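Local coordinates for protein acetone carboxylase alpha subunit (PDB 5M45) that serves as one subunit of a bacterial multi-chain enzyme, belongs to the hydantoinase B/oxoprolinase family and holds a manganese(II) ion, at residues Arg245-Val248 / Glu249-Ala253; Ala117-Lys120 / Tyr121-Asn125; Thr363-Ser367 / Glu368-Asp372; Leu102-Thr106 / Gly107-His111. One frame throughout, in Å; residues are numbered along the deposited sequence.

Interaction 1: Arg245-Val248 / Glu249-Ala253; sequences RKLV and EEVVA
R245 and E249 stand one turn apart in the amphipathic helix 227-255 and point the same way, one of several i/i+4 pairs here, with K246 and E250 exposed and V248, V251 and V252 buried. E249 shows how a side chain climbs back over the preceding turn. Its CB rests near K246 O, at 3.6 Å. With CG anti to the carbonyl carbon (chi1 -73°), the chain folds back toward the N-terminal end, and CG comes within 3.5 Å of R245 O, the carbonyl that also accepts E249 N. Beyond CG the chain is extended and the carboxylate splits its duties. OE2 lies 4.0 Å from R245 CG, beside the aliphatic part of the arginine, whereas OE1 takes a hydrogen bond from a water that is only weakly held by R245 NE. The carboxylate and guanidinium planes are nearly parallel, 5° apart, but OE2 sits well out of the guanidinium plane, so no N-H points at it and the attraction is probably purely electrostatic. The guanidinium has its salt bridge with D210 instead. On the exposed side, K246 and E250 form a long salt bridge, and E250 OE2 is nearer to K246 CE than to the ammonium itself. The apolar sides face neighbours: L247 and V251 meet R63 of helix 54-75, while V248 and V252 lie against strand 153-162 and Y260 of helix 257-282. Between this last pair the methyls CG1 of V248 and CG2 of V252 are 4.3 Å apart, and on the backbone V252 N donates to V248 O at 2.9 Å.

Interaction 2: Ala117-Lys120 / Tyr121-Asn125; sequences AAIK and YMIEN. With AE4 (3,6,9,12,15-pentaoxaheptadecan-1-ol), chain P.
The chi1 of I119, -70°, sets CG2 anti to the backbone N and beside the carbonyl carbon, on the side of I123; in I123 a chi1 of -66° turns CG1 back along the helix, and an extended chi2 carries CD1 onward. The two branches meet at 4.0 Å between I119 CG2 and I123 CD1, crossing at a slant. M122 bends at its last torsion, and its CE settles 4.0 Å from I119 CA. W169 of strand 165-175 packs on both I119 and M122, which makes this the sheet-facing side of the helix.

K120 takes another direction: extended beyond CG, it delivers NZ to the bound 3,6,9,12,15-pentaoxaheptadecan-1-ol, donating a hydrogen bond to O19 at 2.9 Å and lying 2.9 Å from O16 as well. The same nitrogen forms a salt bridge with D100, which probably helps to position the ammonium.

Where the helix ends, Y121 O is gripped twice by N125, by its backbone N and by ND2 at 2.9 Å, with Y121 O lying in the plane of the N125 amide. This also holds ND2 over the centre of the Y121 ring, 3.3 Å above its plane. Beyond the ring, Y121 OH bonds to H218 and R222 of the second subunit. Helix 111-124 thus combines i/i+4 packing, a C-terminal end closed by an asparagine side chain, and, through A117 and K120, one wall of the ligand pocket.

Interaction 3: Thr363-Ser367 / Glu368-Asp372; sequences TLIPS and EMIND
I365 and E368 turn their side chains past each other at a slant, the methylene CG of E368 coming to 4.0 Å from I365 CB. The glutamate is curled rather than stretched: chi1 (-44°) sets CG against I365, and the bend at chi2 (-51°) swings the carboxylate back across S367, where OE2 lies 3.5 Å from S367 OG. That carboxylate is tied down from several directions. R278 of helix 257-282 makes a salt bridge to OE2, and a water donates to OE2 and to L364 O while accepting from S367 N, so the head group is joined to the backbone of the loop that it overhangs.

I370 approaches from another direction. Its CD1 reaches I365 O at 3.2 Å, a tight fit of a methyl on a carbonyl oxygen, and lies farther from the side chain, 4.3 Å from I365 CG1. The same oxygen accepts E368 N at 3.0 Å; the donor stands above the carbonyl plane, 59° out of it, although its N-H points well at the oxygen. A second water donates to both P366 O and E368 O and so links the turn to the chain leaving it.

P366, S367 and I370 also pack against a chain of another protein in the assembly. At the far end N371 OD1 caps the backbone N of G373, where helix 373-376 begins. Between that helix and helix 349-361, the chain is thus reversed by a type I beta turn, I365 to E368, closed by one backbone bond and covered by the glutamate of its last position.

Interaction 4: Leu102-Thr106 / Gly107-His111; sequences LLTST and GIIIH
I109 leans its CG2 methyl into the backbone of S105 and T106, where strand 101-104, outermost of its sheet within this chain, gives way to an inverse gamma turn centred on I108. This is the close part of the contact: CG2 is 3.3 Å from S105 O and 3.7 Å from T106 C. A chi1 of 66° produces the approach, leaving CG1 between the backbone N and the carbonyl carbon and sending CG2 toward the strand end. No hydrogen bond crosses between 102-106 and 107-111, so this fit rests on shape. C91, W357 and T361 also pack on I109. G107 is tight too: with its phi of 100°, a side chain would run into T106 O.

The contact is looser toward T104, whose OG1 is 4.2 Å from I109 CG2, although that hydroxyl is itself held by hydrogen bonds. I108 points away from the strand, its side chain about 5 Å from the manganese ion, and only a weak bond joins I109 N to G107 O.

Hydroxyl hydrogen bonds hold the approach to the bend. T106 OG1 bonds to E482, and S105 OG, also bonded to F92 N, donates to T106 O. T104 OG1 donates in the carbonyl plane to a lone pair of S105 O, at 2.9 Å.

In the fold
All four contacts are local, yet their chemistry varies with burial and with backbone shape. Interaction 1, its centre about 34 Å from the centre of the chain, is partly buried and pairs charges on its outer side with aliphatic packing on its inner side. Interaction 2 repeats the same helical spacing in a buried setting, where polar ends go to the ligand, to a second subunit and to charges of the same chain. Interaction 3 is an irregular loop with a beta turn, interaction 4 a strand end running into a gamma turn; both are buried, and they touch through N371 ND2 and L102 O at 3.0 Å and through M369 on L103. Interaction 4 leads directly into the helix of interaction 2.

Interaction 1: Arg245-Val248 / Glu249-Ala253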
loop_
_atom_site.group_PDB
_atom_site.type_symbol
_atom_site.label_atom_id
_atom_site.label_comp_id
_atom_site.label_asym_id
_atom_site.label_seq_id
_atom_site.Cartn_x
_atom_site.Cartn_y
_atom_site.Cartn_z
ATOM N N ARG A 245 -7.305 -23.152 -19.193
ATOM C CA ARG A 245 -8.754 -22.987 -19.486
ATOM C C ARG A 245 -9.118 -23.579 -20.860
ATOM O O ARG A 245 -10.087 -24.324 -21.000
ATOM C CB ARG A 245 -9.192 -21.524 -19.407
ATOM C CG ARG A 245 -10.716 -21.316 -19.587
ATOM C CD ARG A 245 -11.106 -19.834 -19.593
ATOM N NE ARG A 245 -10.468 -19.140 -20.709
ATOM C CZ ARG A 245 -10.446 -17.819 -20.880
ATOM N NH1 ARG A 245 -11.033 -16.985 -20.021
ATOM N NH2 ARG A 245 -9.834 -17.315 -21.949
ATOM N N LYS A 246 -8.319 -23.257 -21.857
ATOM C CA LYS A 246 -8.553 -23.770 -23.208
ATOM C C LYS A 246 -8.462 -25.295 -23.269
ATOM O O LYS A 246 -9.297 -25.958 -23.891
ATOM C CB LYS A 246 -7.571 -23.138 -24.160
ATOM C CG LYS A 246 -7.797 -23.483 -25.623
ATOM C CD LYS A 246 -6.785 -22.681 -26.435
ATOM C CE LYS A 246 -6.211 -23.448 -27.621
ATOM N NZ LYS A 246 -6.709 -22.848 -28.889
ATOM N N LEU A 247 -7.443 -25.855 -22.629
ATOM C CA LEU A 247 -7.298 -27.320 -22.577
ATOM C C LEU A 247 -8.505 -28.008 -21.877
ATOM O O LEU A 247 -9.023 -29.027 -22.379
ATOM C CB LEU A 247 -5.980 -27.718 -21.927
ATOM C CG LEU A 247 -5.877 -29.237 -21.688
ATOM C CD1 LEU A 247 -5.639 -29.951 -23.007
ATOM C CD2 LEU A 247 -4.830 -29.584 -20.695
ATOM N N VAL A 248 -8.976 -27.447 -20.768
ATOM C CA VAL A 248 -10.159 -28.013 -20.088
ATOM C C VAL A 248 -11.386 -27.998 -21.034
ATOM O O VAL A 248 -12.096 -29.003 -21.136
ATOM C CB VAL A 248 -10.464 -27.348 -18.712
ATOM C CG1 VAL A 248 -11.811 -27.803 -18.131
ATOM C CG2 VAL A 248 -9.319 -27.670 -17.724
ATOM N N GLU A 249 -11.594 -26.897 -21.742
ATOM C CA GLU A 249 -12.704 -26.796 -22.709
ATOM C C GLU A 249 -12.600 -27.888 -23.807
ATOM O O GLU A 249 -13.606 -28.462 -24.179
ATOM C CB GLU A 249 -12.778 -25.382 -23.335
ATOM C CG GLU A 249 -13.303 -24.314 -22.363
ATOM C CD GLU A 249 -13.092 -22.843 -22.842
ATOM O OE1 GLU A 249 -12.359 -22.634 -23.845
ATOM O OE2 GLU A 249 -13.638 -21.880 -22.208
ATOM N N GLU A 250 -11.386 -28.157 -24.303
ATOM C CA GLU A 250 -11.152 -29.188 -25.310
ATOM C C GLU A 250 -11.407 -30.599 -24.782
ATOM O O GLU A 250 -12.013 -31.419 -25.472
ATOM C CB GLU A 250 -9.718 -29.094 -25.879
ATOM C CG GLU A 250 -9.543 -27.925 -26.859
ATOM C CD GLU A 250 -8.110 -27.498 -27.149
ATOM O OE1 GLU A 250 -7.149 -28.075 -26.582
ATOM O OE2 GLU A 250 -7.941 -26.522 -27.951
ATOM N N VAL A 251 -10.934 -30.872 -23.572
ATOM C CA VAL A 251 -11.135 -32.167 -22.908
ATOM C C VAL A 251 -12.612 -32.428 -22.669
ATOM O O VAL A 251 -13.092 -33.526 -22.947
ATOM C CB VAL A 251 -10.300 -32.265 -21.594
ATOM C CG1 VAL A 251 -10.714 -33.439 -20.743
ATOM C CG2 VAL A 251 -8.816 -32.376 -21.938
ATOM N N VAL A 252 -13.343 -31.431 -22.185
ATOM C CA VAL A 252 -14.785 -31.574 -21.987
ATOM C C VAL A 252 -15.518 -31.816 -23.327
ATOM O O VAL A 252 -16.392 -32.683 -23.418
ATOM C CB VAL A 252 -15.382 -30.365 -21.236
ATOM C CG1 VAL A 252 -16.920 -30.409 -21.248
ATOM C CG2 VAL A 252 -14.849 -30.328 -19.802
ATOM N N ALA A 253 -15.168 -31.048 -24.357
ATOM C CA ALA A 253 -15.756 -31.225 -25.705
ATOM C C ALA A 253 -15.526 -32.639 -26.206
ATOM O O ALA A 253 -16.436 -33.248 -26.714
ATOM C CB ALA A 253 -15.182 -30.224 -26.683
HETATM O O HOH W 1 -10.821 -20.478 -23.758
#

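Interaction 2: Ala117-Lys120 / Tyr121-Asn125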
loop_
_atom_site.group_PDB
_atom_site.type_symbol
_atom_site.label_atom_id
_atom_site.label_comp_id
_atom_site.label_asym_id
_atom_site.label_seq_id
_atom_site.Cartn_x
_atom_site.Cartn_y
_atom_site.Cartn_z
ATOM N N ALA A 117 -7.318 -21.648 -0.859
ATOM C CA ALA A 117 -7.854 -20.912 0.275
ATOM C C ALA A 117 -8.367 -19.510 -0.127
ATOM O O ALA A 117 -9.326 -19.033 0.450
ATOM C CB ALA A 117 -6.828 -20.835 1.402
ATOM N N ALA A 118 -7.745 -18.873 -1.109
ATOM C CA ALA A 118 -8.248 -17.600 -1.642
ATOM C C ALA A 118 -9.596 -17.790 -2.370
ATOM O O ALA A 118 -10.517 -16.980 -2.189
ATOM C CB ALA A 118 -7.243 -16.927 -2.562
ATOM N N ILE A 119 -9.701 -18.840 -3.175
ATOM C CA ILE A 119 -10.978 -19.184 -3.812
ATOM C C ILE A 119 -12.065 -19.432 -2.721
ATOM O O ILE A 119 -13.178 -18.912 -2.822
ATOM C CB ILE A 119 -10.835 -20.418 -4.728
ATOM C CG1 ILE A 119 -10.016 -20.082 -5.973
ATOM C CG2 ILE A 119 -12.206 -20.942 -5.169
ATOM C CD1 ILE A 119 -9.388 -21.277 -6.679
ATOM N N LYS A 120 -11.711 -20.174 -1.667
ATOM C CA LYS A 120 -12.676 -20.457 -0.607
ATOM C C LYS A 120 -13.109 -19.177 0.163
ATOM O O LYS A 120 -14.268 -19.071 0.594
ATOM C CB LYS A 120 -12.146 -21.551 0.337
ATOM C CG LYS A 120 -12.031 -22.910 -0.341
ATOM C CD LYS A 120 -11.118 -23.896 0.393
ATOM C CE LYS A 120 -10.782 -25.081 -0.492
ATOM N NZ LYS A 120 -9.936 -26.087 0.172
ATOM N N TYR A 121 -12.200 -18.208 0.323
ATOM C CA TYR A 121 -12.565 -16.906 0.883
ATOM C C TYR A 121 -13.654 -16.201 0.016
ATOM O O TYR A 121 -14.622 -15.633 0.545
ATOM C CB TYR A 121 -11.331 -15.998 1.053
ATOM C CG TYR A 121 -11.613 -14.684 1.766
ATOM C CD1 TYR A 121 -11.600 -14.612 3.160
ATOM C CD2 TYR A 121 -11.920 -13.525 1.063
ATOM C CE1 TYR A 121 -11.854 -13.416 3.825
ATOM C CE2 TYR A 121 -12.170 -12.309 1.722
ATOM C CZ TYR A 121 -12.144 -12.259 3.095
ATOM O OH TYR A 121 -12.406 -11.104 3.764
ATOM N N MET A 122 -13.469 -16.208 -1.296
ATOM C CA MET A 122 -14.491 -15.681 -2.230
ATOM C C MET A 122 -15.823 -16.404 -2.103
ATOM O O MET A 122 -16.899 -15.775 -2.093
ATOM C CB MET A 122 -13.990 -15.689 -3.702
ATOM C CG MET A 122 -12.778 -14.771 -3.963
ATOM S SD MET A 122 -12.369 -14.490 -5.702
ATOM C CE MET A 122 -11.421 -15.929 -6.125
ATOM N N ILE A 123 -15.768 -17.713 -1.982
ATOM C CA ILE A 123 -16.975 -18.542 -1.796
ATOM C C ILE A 123 -17.707 -18.119 -0.512
ATOM O O ILE A 123 -18.892 -17.786 -0.532
ATOM C CB ILE A 123 -16.614 -20.047 -1.770
ATOM C CG1 ILE A 123 -16.091 -20.470 -3.143
ATOM C CG2 ILE A 123 -17.839 -20.881 -1.372
ATOM C CD1 ILE A 123 -15.632 -21.909 -3.256
ATOM N N GLU A 124 -16.974 -18.077 0.588
ATOM C CA GLU A 124 -17.534 -17.839 1.910
ATOM C C GLU A 124 -17.987 -16.398 2.151
ATOM O O GLU A 124 -18.805 -16.152 3.039
ATOM C CB GLU A 124 -16.464 -18.197 2.923
ATOM C CG GLU A 124 -16.931 -18.460 4.302
ATOM C CD GLU A 124 -17.860 -19.677 4.490
ATOM O OE1 GLU A 124 -18.141 -19.875 5.690
ATOM O OE2 GLU A 124 -18.381 -20.415 3.589
ATOM N N ASN A 125 -17.448 -15.435 1.397
ATOM C CA ASN A 125 -17.800 -14.021 1.563
ATOM C C ASN A 125 -18.718 -13.459 0.434
ATOM O O ASN A 125 -18.912 -12.239 0.318
ATOM C CB ASN A 125 -16.537 -13.207 1.705
ATOM C CG ASN A 125 -15.868 -13.437 3.047
ATOM O OD1 ASN A 125 -16.185 -12.742 4.022
ATOM N ND2 ASN A 125 -15.010 -14.450 3.134
HETATM C C2 AE4 P . -12.407 -32.959 11.940
HETATM C C3 AE4 P . -13.289 -32.081 11.054
HETATM O O4 AE4 P . -13.218 -32.549 9.703
HETATM C C5 AE4 P . -14.296 -32.141 8.847
HETATM C C6 AE4 P . -13.827 -32.059 7.390
HETATM O O7 AE4 P . -13.739 -30.707 6.913
HETATM C C8 AE4 P . -12.635 -29.986 7.482
HETATM C C9 AE4 P . -12.669 -28.549 6.990
HETATM C C11 AE4 P . -10.478 -28.076 6.111
HETATM O O10 AE4 P . -11.830 -28.433 5.840
HETATM C C12 AE4 P . -9.560 -28.973 5.299
HETATM O O13 AE4 P . -9.365 -28.438 3.988
HETATM C C14 AE4 P . -8.134 -28.862 3.417
HETATM C C15 AE4 P . -8.065 -28.435 1.955
HETATM O O16 AE4 P . -7.854 -27.024 1.909
HETATM C C17 AE4 P . -6.500 -26.636 1.704
HETATM C C18 AE4 P . -6.483 -25.127 1.493
HETATM O O19 AE4 P . -7.328 -24.781 0.371
#

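Interaction 3: Thr363-Ser367 / Glu368-Asp372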
loop_
_atom_site.group_PDB
_atom_site.type_symbol
_atom_site.label_atom_id
_atom_site.label_comp_id
_atom_site.label_asym_id
_atom_site.label_seq_id
_atom_site.Cartn_x
_atom_site.Cartn_y
_atom_site.Cartn_z
ATOM N N THR A 363 8.332 -37.049 0.311
ATOM C CA THR A 363 8.694 -38.259 1.075
ATOM C C THR A 363 7.567 -39.334 1.141
ATOM O O THR A 363 7.805 -40.516 0.764
ATOM C CB THR A 363 9.274 -37.876 2.488
ATOM O OG1 THR A 363 9.723 -39.052 3.181
ATOM C CG2 THR A 363 8.249 -37.116 3.387
ATOM N N LEU A 364 6.352 -38.965 1.555
ATOM C CA LEU A 364 5.245 -39.935 1.714
ATOM C C LEU A 364 4.496 -40.224 0.417
ATOM O O LEU A 364 4.281 -41.387 0.074
ATOM C CB LEU A 364 4.213 -39.454 2.756
ATOM C CG LEU A 364 4.553 -39.709 4.225
ATOM C CD1 LEU A 364 3.590 -38.972 5.112
ATOM C CD2 LEU A 364 4.519 -41.186 4.555
ATOM N N ILE A 365 4.125 -39.168 -0.305
ATOM C CA ILE A 365 3.248 -39.286 -1.492
ATOM C C ILE A 365 3.805 -38.884 -2.884
ATOM O O ILE A 365 3.015 -38.593 -3.773
ATOM C CB ILE A 365 1.899 -38.539 -1.241
ATOM C CG1 ILE A 365 2.109 -37.027 -1.094
ATOM C CG2 ILE A 365 1.152 -39.117 -0.028
ATOM C CD1 ILE A 365 0.798 -36.256 -0.999
ATOM N N PRO A 366 5.135 -38.901 -3.110
ATOM C CA PRO A 366 5.600 -38.458 -4.454
ATOM C C PRO A 366 5.049 -39.240 -5.663
ATOM O O PRO A 366 4.982 -38.683 -6.765
ATOM C CB PRO A 366 7.131 -38.579 -4.379
ATOM C CG PRO A 366 7.403 -39.519 -3.248
ATOM C CD PRO A 366 6.249 -39.367 -2.267
ATOM N N SER A 367 4.651 -40.491 -5.476
ATOM C CA SER A 367 4.046 -41.252 -6.596
ATOM C C SER A 367 2.521 -41.473 -6.475
ATOM O O SER A 367 1.964 -42.274 -7.218
ATOM C CB SER A 367 4.824 -42.579 -6.856
ATOM O OG SER A 367 4.760 -43.365 -5.729
ATOM N N GLU A 368 1.844 -40.720 -5.604
ATOM C CA GLU A 368 0.391 -40.719 -5.546
ATOM C C GLU A 368 -0.146 -39.460 -6.235
ATOM O O GLU A 368 0.612 -38.663 -6.826
ATOM C CB GLU A 368 -0.097 -40.777 -4.093
ATOM C CG GLU A 368 0.605 -41.770 -3.172
ATOM C CD GLU A 368 0.698 -43.170 -3.695
ATOM O OE1 GLU A 368 -0.344 -43.754 -4.012
ATOM O OE2 GLU A 368 1.854 -43.699 -3.726
ATOM N N MET A 369 -1.456 -39.268 -6.173
ATOM C CA MET A 369 -2.063 -38.024 -6.677
ATOM C C MET A 369 -1.560 -36.854 -5.832
ATOM O O MET A 369 -1.652 -36.881 -4.586
ATOM C CB MET A 369 -3.591 -38.077 -6.620
ATOM C CG MET A 369 -4.266 -39.128 -7.507
ATOM S SD MET A 369 -4.038 -38.742 -9.262
ATOM C CE MET A 369 -5.331 -37.542 -9.499
ATOM N N ILE A 370 -1.035 -35.824 -6.504
ATOM C CA ILE A 370 -0.513 -34.620 -5.840
ATOM C C ILE A 370 -1.609 -33.525 -5.975
ATOM O O ILE A 370 -1.718 -32.842 -7.009
ATOM C CB ILE A 370 0.809 -34.179 -6.488
ATOM C CG1 ILE A 370 1.832 -35.329 -6.510
ATOM C CG2 ILE A 370 1.365 -32.923 -5.833
ATOM C CD1 ILE A 370 2.253 -35.823 -5.168
ATOM N N ASN A 371 -2.422 -33.415 -4.921
ATOM C CA ASN A 371 -3.552 -32.511 -4.854
ATOM C C ASN A 371 -4.012 -32.363 -3.385
ATOM O O ASN A 371 -3.306 -32.831 -2.484
ATOM C CB ASN A 371 -4.668 -32.957 -5.821
ATOM C CG ASN A 371 -5.266 -34.326 -5.486
ATOM O OD1 ASN A 371 -5.253 -34.769 -4.338
ATOM N ND2 ASN A 371 -5.826 -34.992 -6.496
ATOM N N ASP A 372 -5.172 -31.742 -3.142
ATOM C CA ASP A 372 -5.640 -31.471 -1.776
ATOM C C ASP A 372 -6.109 -32.692 -0.971
ATOM O O ASP A 372 -6.347 -32.564 0.237
ATOM C CB ASP A 372 -6.750 -30.384 -1.789
ATOM C CG ASP A 372 -6.204 -29.000 -2.069
ATOM O OD1 ASP A 372 -4.969 -28.758 -1.841
ATOM O OD2 ASP A 372 -6.954 -28.100 -2.554
HETATM O O HOH W 2 4.346 -42.184 -2.845
HETATM O O HOH W 3 2.730 -38.653 -8.346
HETATM O O HOH W 4 2.655 -45.838 -4.471
#

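Interaction 4: Leu102-Thr106 / Gly107-His111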
loop_
_atom_site.group_PDB
_atom_site.type_symbol
_atom_site.label_atom_id
_atom_site.label_comp_id
_atom_site.label_asym_id
_atom_site.label_seq_id
_atom_site.Cartn_x
_atom_site.Cartn_y
_atom_site.Cartn_z
ATOM N N LEU A 102 -7.232 -30.512 -8.026
ATOM C CA LEU A 102 -7.233 -31.837 -8.656
ATOM C C LEU A 102 -5.832 -32.273 -9.124
ATOM O O LEU A 102 -5.480 -33.428 -9.008
ATOM C CB LEU A 102 -8.023 -31.818 -9.976
ATOM C CG LEU A 102 -9.422 -31.598 -10.402
ATOM C CD1 LEU A 102 -9.975 -30.238 -10.087
ATOM C CD2 LEU A 102 -9.443 -31.831 -11.922
ATOM N N LEU A 103 -5.114 -31.364 -9.788
ATOM C CA LEU A 103 -3.781 -31.605 -10.384
ATOM C C LEU A 103 -2.970 -30.297 -10.362
ATOM O O LEU A 103 -3.540 -29.169 -10.402
ATOM C CB LEU A 103 -3.924 -32.052 -11.849
ATOM C CG LEU A 103 -4.568 -33.425 -12.071
ATOM C CD1 LEU A 103 -4.925 -33.707 -13.498
ATOM C CD2 LEU A 103 -3.657 -34.549 -11.602
ATOM N N THR A 104 -1.646 -30.432 -10.416
ATOM C CA THR A 104 -0.754 -29.265 -10.405
ATOM C C THR A 104 0.532 -29.518 -11.181
ATOM O O THR A 104 0.985 -30.644 -11.276
ATOM C CB THR A 104 -0.446 -28.844 -8.926
ATOM O OG1 THR A 104 0.299 -27.639 -8.873
ATOM C CG2 THR A 104 0.292 -29.924 -8.192
ATOM N N SER A 105 1.137 -28.454 -11.710
ATOM C CA SER A 105 2.567 -28.506 -12.108
ATOM C C SER A 105 3.434 -28.697 -10.849
ATOM O O SER A 105 2.931 -28.553 -9.745
ATOM C CB SER A 105 2.995 -27.198 -12.820
ATOM O OG SER A 105 3.078 -26.098 -11.916
ATOM N N THR A 106 4.729 -28.956 -11.029
ATOM C CA THR A 106 5.705 -28.856 -9.950
ATOM C C THR A 106 6.096 -27.372 -9.784
ATOM O O THR A 106 5.391 -26.501 -10.283
ATOM C CB THR A 106 6.917 -29.826 -10.138
ATOM O OG1 THR A 106 7.668 -29.465 -11.307
ATOM C CG2 THR A 106 6.455 -31.256 -10.310
ATOM N N GLY A 107 7.200 -27.083 -9.086
ATOM C CA GLY A 107 7.620 -25.708 -8.796
ATOM C C GLY A 107 7.211 -25.309 -7.368
ATOM O O GLY A 107 7.353 -26.109 -6.448
ATOM N N ILE A 108 6.689 -24.082 -7.187
ATOM C CA ILE A 108 6.381 -23.562 -5.842
ATOM C C ILE A 108 4.991 -23.985 -5.381
ATOM O O ILE A 108 4.036 -23.139 -5.270
ATOM C CB ILE A 108 6.651 -22.036 -5.681
ATOM C CG1 ILE A 108 6.037 -21.184 -6.818
ATOM C CG2 ILE A 108 8.177 -21.806 -5.612
ATOM C CD1 ILE A 108 6.037 -19.693 -6.529
ATOM N N ILE A 109 4.871 -25.271 -5.062
ATOM C CA ILE A 109 3.563 -25.901 -4.911
ATOM C C ILE A 109 2.914 -25.676 -3.556
ATOM O O ILE A 109 1.805 -26.138 -3.355
ATOM C CB ILE A 109 3.556 -27.417 -5.284
ATOM C CG1 ILE A 109 4.400 -28.253 -4.319
ATOM C CG2 ILE A 109 3.970 -27.611 -6.738
ATOM C CD1 ILE A 109 4.301 -29.743 -4.588
ATOM N N ILE A 110 3.548 -24.927 -2.654
ATOM C CA ILE A 110 2.842 -24.423 -1.449
ATOM C C ILE A 110 1.591 -23.649 -1.854
ATOM O O ILE A 110 0.609 -23.595 -1.109
ATOM C CB ILE A 110 3.779 -23.580 -0.514
ATOM C CG1 ILE A 110 3.193 -23.475 0.903
ATOM C CG2 ILE A 110 4.053 -22.191 -1.102
ATOM C CD1 ILE A 110 4.193 -22.992 1.933
ATOM N N HIS A 111 1.599 -23.070 -3.056
ATOM C CA HIS A 111 0.471 -22.270 -3.535
ATOM C C HIS A 111 -0.713 -23.067 -4.057
ATOM O O HIS A 111 -1.779 -22.490 -4.319
ATOM C CB HIS A 111 0.963 -21.204 -4.527
ATOM C CG HIS A 111 1.939 -20.260 -3.906
ATOM N ND1 HIS A 111 1.555 -19.270 -3.028
ATOM C CD2 HIS A 111 3.289 -20.204 -3.962
ATOM C CE1 HIS A 111 2.625 -18.633 -2.595
ATOM N NE2 HIS A 111 3.691 -19.179 -3.154
#